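Local coordinates for TonB-dependent siderophore receptor (Pseudomonas aeruginosa 39016, PDB 5NEC), which probably imports iron-loaded siderophores across the bacterial outer membrane, drawing on energy delivered through TonB, at residues 56-59 with 60-63; 68-71 with 72-76; 181-184 with 185-189; 542-545 with 546-550. All coordinates share one frame; numbering follows the deposited sequence.

How the contacts relate
From the N terminus, the four contacts follow in series, each closing a local turn before the next opens, so none nests within or crosses another. Contact 1 turns strand 54-57 into helix 59-64, and contact 2 caps and builds the short helix 70-74; both belong to the plug. These two touch, V61 CG1 packing 4.0 Å from T76 CG2, with their centres about 10 Å apart. Contact 3 closes the hairpin of strands 172-182 and 187-200, and contact 4 the one of strands 534-545 and 550-561, both in the barrel wall. Centres of contacts 3 and 4 are about 37 Å apart; contact 4 lies closer to contact 1, about 18 Å between their centres.

Contact 1 of 4, residues 56-59 with 60-63; sequences VVPK and QVIK
The carbonyl of P58, at the N-cap position, receives the first amides of the helix: I62 N donates to P58 O over 3.3 Å at a nearly straight 165°, and V61 N reaches the same oxygen at 3.0 Å in a weak, bent bond. One residue on, K63 N bonds to K59 O at 3.0 Å, with the donor in the carbonyl plane, which completes the first turn. Beneath these bonds the apolar side chains close the corner. V57 CG1, held anti to its backbone N (chi1 -176°), touches two neighbours, 3.9 Å from V61 CG1 and 4.0 Å from I62 CG1, and the side chains meet at about right angles. The other branch of V61, CG2, rests 3.9 Å from P58 CD on the proline ring. On the outer side K59 and K63 run alongside each other in the same direction. K63 NZ lies 3.5 Å from the aliphatic CD of K59, while the two ammonium nitrogens stay 4.9 Å apart, a like-charge pair whose cost is probably eased because K59 NZ forms a salt bridge with E30. Q60 NE2 is satisfied by D64 OD1, and the carbonyls of V61 and K63 accept from T65 OG1 and Q696 NE2, the latter on the barrel wall. Buried V57 and P58 also press on F599 of strand 596-609. The whole is a strand-to-helix junction in which helix 59-64 follows the edge strand 54-57 of the five-stranded mixed sheet in the plug of a TonB-dependent receptor.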
# COMPACT_ATOMS: atom_id res chain seq x y z
N VAL A 56 10.35 4.47 7.10
CA VAL A 56 9.29 4.03 7.99
C VAL A 56 8.30 5.18 8.21
O VAL A 56 8.69 6.27 8.57
CB VAL A 56 9.87 3.50 9.32
CG1 VAL A 56 8.75 3.07 10.26
CG2 VAL A 56 10.84 2.34 9.03
N VAL A 57 7.02 4.93 7.93
CA VAL A 57 5.97 5.87 8.29
C VAL A 57 5.55 5.50 9.70
O VAL A 57 4.89 4.47 9.90
CB VAL A 57 4.75 5.82 7.35
CG1 VAL A 57 3.74 6.91 7.73
CG2 VAL A 57 5.21 5.97 5.91
N PRO A 58 5.93 6.32 10.69
CA PRO A 58 5.63 5.98 12.08
C PRO A 58 4.19 6.29 12.48
O PRO A 58 3.52 7.10 11.83
CB PRO A 58 6.59 6.85 12.87
CG PRO A 58 6.75 8.07 12.03
CD PRO A 58 6.58 7.64 10.60
N LYS A 59 3.76 5.65 13.56
CA LYS A 59 2.44 5.84 14.16
C LYS A 59 1.98 7.29 14.20
O LYS A 59 0.83 7.59 13.88
CB LYS A 59 2.47 5.29 15.60
CG LYS A 59 1.11 5.20 16.28
CD LYS A 59 1.22 5.25 17.80
CE LYS A 59 1.94 4.04 18.35
NZ LYS A 59 2.53 4.24 19.70
N GLN A 60 2.87 8.18 14.63
CA GLN A 60 2.52 9.57 14.88
C GLN A 60 2.19 10.32 13.60
O GLN A 60 1.32 11.20 13.63
CB GLN A 60 3.65 10.29 15.64
CG GLN A 60 3.21 11.57 16.35
CD GLN A 60 2.05 11.34 17.30
OE1 GLN A 60 2.02 10.35 18.02
NE2 GLN A 60 1.08 12.22 17.26
N VAL A 61 2.87 9.99 12.50
CA VAL A 61 2.55 10.56 11.19
C VAL A 61 1.17 10.08 10.72
O VAL A 61 0.39 10.87 10.19
CB VAL A 61 3.66 10.30 10.15
CG1 VAL A 61 3.23 10.68 8.74
CG2 VAL A 61 4.90 11.11 10.51
N ILE A 62 0.87 8.80 10.95
CA ILE A 62 -0.43 8.21 10.63
C ILE A 62 -1.55 8.93 11.39
O ILE A 62 -2.57 9.26 10.79
CB ILE A 62 -0.45 6.68 10.89
CG1 ILE A 62 0.53 5.96 9.94
CG2 ILE A 62 -1.86 6.08 10.74
CD1 ILE A 62 0.92 4.56 10.38
N LYS A 63 -1.34 9.20 12.67
CA LYS A 63 -2.31 9.96 13.48
C LYS A 63 -2.40 11.44 13.09
O LYS A 63 -3.49 11.95 12.95
CB LYS A 63 -1.99 9.87 14.98
CG LYS A 63 -2.13 8.48 15.55
CD LYS A 63 -2.04 8.50 17.07
CE LYS A 63 -2.04 7.09 17.66
NZ LYS A 63 -1.45 7.06 19.03

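Contact 2 of 4, residues 68-71 with 72-76; sequences VSLQ and DALRT
L74 N donates to L70 O at 3.0 Å, the shortest hydrogen bond between 68-71 and 72-76, and A73 N bonds to S69 O at 3.1 Å beside it; the bond from R75 N to Q71 O is weak. S69 is the N-cap residue, its OG accepting the N-H of D72 at 3.3 Å. The carboxylate of D72 is engaged through both oxygens: OD2 accepts the backbone N-H of V68 at 3.2 Å, and OD1 makes a salt bridge with R75 NH1 at 3.1 Å. NH1 is itself held twice, since it also donates to the backbone oxygen of D72, reaching it from above the carbonyl plane while that oxygen lies nearly in the guanidinium plane. V68 N meets OD2 on its anti side, 28° out of the carboxylate plane. With its CG swung anti to the backbone N (chi1 -154°), D72 carries its carboxylate back past the start of the helix to V68. T76 OG1 donates to A73 O at 2.7 Å, almost in line with the carbonyl. On the buried side L70 and L74 lie side by side and point the same way, CD1 to CD1 at 3.8 Å, where they pack against I127 of strand 124-130. Beyond the helix R75 NH2 pairs with D682, R75 O accepts from S642 OG, and Q71 OE1 accepts from K710 NZ. The negative D72 near the helix N terminus probably steadies both the helix dipole and R75, whose charge is shared between this plug acid and one on the barrel wall.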
# COMPACT_ATOMS: atom_id res chain seq x y z
N VAL A 68 -6.88 7.36 6.87
CA VAL A 68 -7.86 6.29 7.11
C VAL A 68 -7.59 5.04 6.27
O VAL A 68 -8.37 4.10 6.30
CB VAL A 68 -9.32 6.78 6.92
CG1 VAL A 68 -9.63 7.90 7.90
CG2 VAL A 68 -9.60 7.25 5.49
N SER A 69 -6.49 5.04 5.52
CA SER A 69 -6.12 3.88 4.71
C SER A 69 -4.63 3.86 4.43
O SER A 69 -3.92 4.84 4.70
CB SER A 69 -6.88 3.86 3.39
OG SER A 69 -6.40 4.86 2.52
N LEU A 70 -4.18 2.73 3.90
CA LEU A 70 -2.78 2.52 3.51
C LEU A 70 -2.32 3.49 2.44
O LEU A 70 -1.26 4.05 2.56
CB LEU A 70 -2.56 1.07 3.03
CG LEU A 70 -1.16 0.66 2.56
CD1 LEU A 70 -0.12 0.85 3.65
CD2 LEU A 70 -1.17 -0.80 2.12
N GLN A 71 -3.15 3.71 1.42
CA GLN A 71 -2.84 4.69 0.34
C GLN A 71 -2.76 6.13 0.84
O GLN A 71 -1.83 6.85 0.49
CB GLN A 71 -3.89 4.66 -0.76
CG GLN A 71 -4.02 3.35 -1.47
CD GLN A 71 -4.91 3.45 -2.69
OE1 GLN A 71 -5.08 4.54 -3.29
NE2 GLN A 71 -5.47 2.31 -3.08
N ASP A 72 -3.76 6.54 1.60
CA ASP A 72 -3.81 7.84 2.28
C ASP A 72 -2.49 8.10 3.04
O ASP A 72 -1.87 9.15 2.89
CB ASP A 72 -5.01 7.84 3.25
CG ASP A 72 -5.58 9.23 3.55
OD1 ASP A 72 -5.10 10.26 3.00
OD2 ASP A 72 -6.55 9.26 4.35
N ALA A 73 -2.06 7.10 3.80
CA ALA A 73 -0.84 7.20 4.61
C ALA A 73 0.43 7.26 3.77
O ALA A 73 1.36 7.99 4.13
CB ALA A 73 -0.76 6.02 5.59
N LEU A 74 0.46 6.51 2.66
CA LEU A 74 1.65 6.47 1.79
C LEU A 74 1.85 7.73 0.92
O LEU A 74 2.89 7.87 0.31
CB LEU A 74 1.68 5.20 0.94
CG LEU A 74 1.99 3.90 1.69
CD1 LEU A 74 1.67 2.70 0.79
CD2 LEU A 74 3.43 3.83 2.18
N ARG A 75 0.88 8.64 0.90
CA ARG A 75 1.09 9.95 0.26
C ARG A 75 2.30 10.71 0.84
O ARG A 75 2.87 11.54 0.15
CB ARG A 75 -0.18 10.81 0.29
CG ARG A 75 -0.41 11.69 1.53
CD ARG A 75 -1.85 12.20 1.57
NE ARG A 75 -2.11 13.20 2.61
CZ ARG A 75 -2.55 12.97 3.85
NH1 ARG A 75 -2.76 11.74 4.33
NH2 ARG A 75 -2.76 14.01 4.65
N THR A 76 2.67 10.40 2.09
CA THR A 76 3.87 10.96 2.73
C THR A 76 5.22 10.43 2.22
O THR A 76 6.24 10.98 2.55
CB THR A 76 3.84 10.76 4.28
OG1 THR A 76 3.62 9.37 4.60
CG2 THR A 76 2.75 11.60 4.91

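Contact 3 of 4, residues 181-184 with 185-189; sequences EFLD and GNAAF
A type I' turn from L183 to N186, with L183, D184 and G185 all at positive phi, closes the beta hairpin of strands 172-182 and 187-200 in the barrel wall, next to the antiparallel hydrogen-bonded pair of F182 and A187. The F182 side chain folds across to the opposite strand: its CG stands between the backbone N and the carbonyl carbon (chi1 70°), which lays the ring beside its partner. The methyl CB of A187 sits over one face in a CH-pi contact, 3.9 Å from the ring centroid, and the rim carbon CE1 comes edge-on to the backbone C of A188 at 3.5 Å. L183 CD1 approaches the same A187 methyl at 3.8 Å, so that both large groups touch the one methyl. L217 and F219 of strand 206-219 continue this apolar surface. Under the side chains, F182 N donates to A187 O at 2.9 Å, straight at the hydrogen (170°), though the donor stands above the carbonyl plane, and A187 N returns a bond to F182 O at 3.2 Å. F182 O also takes a weak, bent bond from G185 N, while N186 N spans the turn to L183 O at 3.2 Å, above that carbonyl's plane. The next pair along, E181 with A188, is non-hydrogen-bonded. Short turns of this kind commonly lie at the periplasmic end of such barrels. On the other face of the hairpin E181 is extended; OE2 accepts from G157 N, and OE1 comes to 3.5 Å from G185 CA.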
# COMPACT_ATOMS: atom_id res chain seq x y z
N GLU A 181 -3.03 -6.38 30.77
CA GLU A 181 -2.26 -7.51 31.32
C GLU A 181 -3.15 -8.47 32.11
O GLU A 181 -4.18 -8.07 32.66
CB GLU A 181 -1.12 -7.02 32.20
CG GLU A 181 -0.02 -6.30 31.44
CD GLU A 181 1.18 -5.92 32.32
OE1 GLU A 181 1.14 -6.14 33.55
OE2 GLU A 181 2.17 -5.37 31.77
N PHE A 182 -2.77 -9.74 32.11
CA PHE A 182 -3.37 -10.76 32.98
C PHE A 182 -2.32 -11.86 33.28
O PHE A 182 -1.16 -11.73 32.85
CB PHE A 182 -4.69 -11.29 32.40
CG PHE A 182 -4.53 -12.14 31.15
CD1 PHE A 182 -4.22 -11.57 29.92
CD2 PHE A 182 -4.72 -13.52 31.20
CE1 PHE A 182 -4.08 -12.36 28.79
CE2 PHE A 182 -4.58 -14.31 30.07
CZ PHE A 182 -4.26 -13.73 28.86
N LEU A 183 -2.71 -12.90 34.02
CA LEU A 183 -1.75 -13.87 34.62
C LEU A 183 -0.59 -13.15 35.32
O LEU A 183 0.58 -13.49 35.12
CB LEU A 183 -1.19 -14.84 33.57
CG LEU A 183 -2.22 -15.63 32.76
CD1 LEU A 183 -1.52 -16.44 31.68
CD2 LEU A 183 -3.10 -16.54 33.62
N ASP A 184 -0.94 -12.13 36.13
CA ASP A 184 0.03 -11.32 36.89
C ASP A 184 1.15 -10.74 36.03
O ASP A 184 2.32 -10.82 36.39
CB ASP A 184 0.63 -12.14 38.04
CG ASP A 184 -0.43 -12.64 39.01
OD1 ASP A 184 -1.19 -11.79 39.53
OD2 ASP A 184 -0.50 -13.87 39.24
N GLY A 185 0.80 -10.17 34.88
CA GLY A 185 1.79 -9.55 33.99
C GLY A 185 2.62 -10.47 33.11
O GLY A 185 3.48 -9.99 32.36
N ASN A 186 2.39 -11.79 33.15
CA ASN A 186 3.04 -12.71 32.20
C ASN A 186 2.35 -12.77 30.83
O ASN A 186 2.96 -13.25 29.88
CB ASN A 186 3.14 -14.11 32.78
CG ASN A 186 3.95 -14.15 34.03
OD1 ASN A 186 3.48 -14.63 35.06
ND2 ASN A 186 5.17 -13.61 33.98
N ALA A 187 1.11 -12.30 30.74
CA ALA A 187 0.36 -12.31 29.50
C ALA A 187 -0.43 -11.02 29.30
O ALA A 187 -0.58 -10.22 30.23
CB ALA A 187 -0.58 -13.51 29.47
N ALA A 188 -0.93 -10.82 28.08
CA ALA A 188 -1.72 -9.63 27.76
C ALA A 188 -2.72 -9.92 26.65
O ALA A 188 -2.49 -10.77 25.80
CB ALA A 188 -0.81 -8.47 27.38
N PHE A 189 -3.85 -9.23 26.71
CA PHE A 189 -4.92 -9.32 25.73
C PHE A 189 -5.05 -7.93 25.12
O PHE A 189 -5.01 -6.93 25.85
CB PHE A 189 -6.22 -9.72 26.43
CG PHE A 189 -7.44 -9.60 25.56
CD1 PHE A 189 -7.63 -10.45 24.46
CD2 PHE A 189 -8.44 -8.65 25.85
CE1 PHE A 189 -8.78 -10.35 23.66
CE2 PHE A 189 -9.59 -8.55 25.05
CZ PHE A 189 -9.76 -9.40 23.96

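Contact 4 of 4, residues 542-545 with 546-550; sequences KWAF and FNERL
F545, the last residue of strand 534-545, and F546, which follows it, do not stack: within the hairpin turn each ring is met obliquely, F545 by the backbone N of F546 and F546 by the carbonyl carbon of F545. Their side chains touch at F546 CD2, 4.2 Å from F545 CB, and F545 also has L552 of strand 550-561 as a neighbour. Behind the rings the backbone does the gripping. F545 N donates to L550 O at 2.9 Å, in the carbonyl plane and almost straight at 171°. F545 O receives R549 N at 3.1 Å and, more weakly, L550 N at 3.4 Å; with two residues facing one, this is a classic beta bulge. F546, N547 and E548 all take positive phi to bring the chain round. A544 CA adds a C-H...O contact to L550 O at 3.4 Å, and the methyl of A544 meets E548 CG at 4.0 Å. L550 CB lies 4.4 Å from F545 CB, on the same face of the ladder. R549 turns outward to a salt bridge with E594. The polar hold of the turn therefore lies mostly in main-chain bonds that converge on F545, while the contacts of the F545 and F546 side chains are apolar.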
# COMPACT_ATOMS: atom_id res chain seq x y z
N LYS A 542 23.62 8.34 4.74
CA LYS A 542 22.66 8.65 5.81
C LYS A 542 23.36 9.30 6.99
O LYS A 542 24.44 8.87 7.39
CB LYS A 542 21.98 7.38 6.29
CG LYS A 542 21.44 6.50 5.17
CD LYS A 542 20.45 5.48 5.67
CE LYS A 542 20.23 4.42 4.62
NZ LYS A 542 19.34 3.34 5.12
N TRP A 543 22.73 10.32 7.57
CA TRP A 543 23.29 11.08 8.69
C TRP A 543 22.26 11.31 9.79
O TRP A 543 21.10 11.58 9.52
CB TRP A 543 23.83 12.42 8.19
CG TRP A 543 25.05 12.22 7.37
CD1 TRP A 543 25.10 11.92 6.05
CD2 TRP A 543 26.41 12.27 7.82
NE1 TRP A 543 26.40 11.79 5.64
CE2 TRP A 543 27.23 12.01 6.70
CE3 TRP A 543 27.02 12.53 9.07
CZ2 TRP A 543 28.63 11.99 6.79
CZ3 TRP A 543 28.41 12.51 9.15
CH2 TRP A 543 29.20 12.24 8.01
N ALA A 544 22.72 11.20 11.04
CA ALA A 544 21.91 11.40 12.23
C ALA A 544 22.43 12.65 12.94
O ALA A 544 23.59 12.71 13.30
CB ALA A 544 22.00 10.19 13.15
N PHE A 545 21.56 13.64 13.12
CA PHE A 545 21.92 14.90 13.76
C PHE A 545 21.08 15.13 15.02
O PHE A 545 20.21 14.32 15.36
CB PHE A 545 21.72 16.05 12.76
CG PHE A 545 22.68 16.01 11.61
CD1 PHE A 545 24.03 16.31 11.80
CD2 PHE A 545 22.25 15.69 10.32
CE1 PHE A 545 24.93 16.28 10.73
CE2 PHE A 545 23.14 15.67 9.25
CZ PHE A 545 24.48 15.96 9.46
N PHE A 546 21.41 16.22 15.73
CA PHE A 546 20.70 16.71 16.92
C PHE A 546 20.32 15.58 17.87
O PHE A 546 19.14 15.35 18.18
CB PHE A 546 19.50 17.61 16.54
CG PHE A 546 19.89 18.80 15.68
CD1 PHE A 546 20.87 19.72 16.11
CD2 PHE A 546 19.30 19.02 14.43
CE1 PHE A 546 21.23 20.82 15.32
CE2 PHE A 546 19.65 20.11 13.64
CZ PHE A 546 20.62 21.01 14.08
N ASN A 547 21.37 14.88 18.31
CA ASN A 547 21.29 13.74 19.24
C ASN A 547 20.47 12.60 18.65
O ASN A 547 19.68 11.97 19.36
CB ASN A 547 20.74 14.16 20.62
CG ASN A 547 21.60 15.22 21.29
OD1 ASN A 547 22.61 14.91 21.90
ND2 ASN A 547 21.18 16.48 21.19
N GLU A 548 20.68 12.34 17.36
CA GLU A 548 19.99 11.27 16.62
C GLU A 548 18.45 11.38 16.62
O GLU A 548 17.75 10.36 16.67
CB GLU A 548 20.42 9.89 17.14
CG GLU A 548 21.93 9.67 17.16
CD GLU A 548 22.37 8.65 18.20
OE1 GLU A 548 21.68 8.52 19.24
OE2 GLU A 548 23.41 7.99 17.99
N ARG A 549 17.95 12.61 16.58
CA ARG A 549 16.51 12.87 16.46
C ARG A 549 16.11 13.33 15.06
O ARG A 549 14.92 13.50 14.81
CB ARG A 549 16.08 13.93 17.47
CG ARG A 549 16.22 13.49 18.91
CD ARG A 549 15.79 14.59 19.85
NE ARG A 549 16.01 14.22 21.24
CZ ARG A 549 15.94 15.05 22.28
NH1 ARG A 549 15.65 16.35 22.12
NH2 ARG A 549 16.17 14.58 23.51
N LEU A 550 17.09 13.56 14.18
CA LEU A 550 16.88 13.97 12.79
C LEU A 550 17.72 13.07 11.89
O LEU A 550 18.94 13.06 12.02
CB LEU A 550 17.33 15.42 12.59
CG LEU A 550 17.14 16.05 11.19
CD1 LEU A 550 15.66 16.17 10.85
CD2 LEU A 550 17.82 17.40 11.10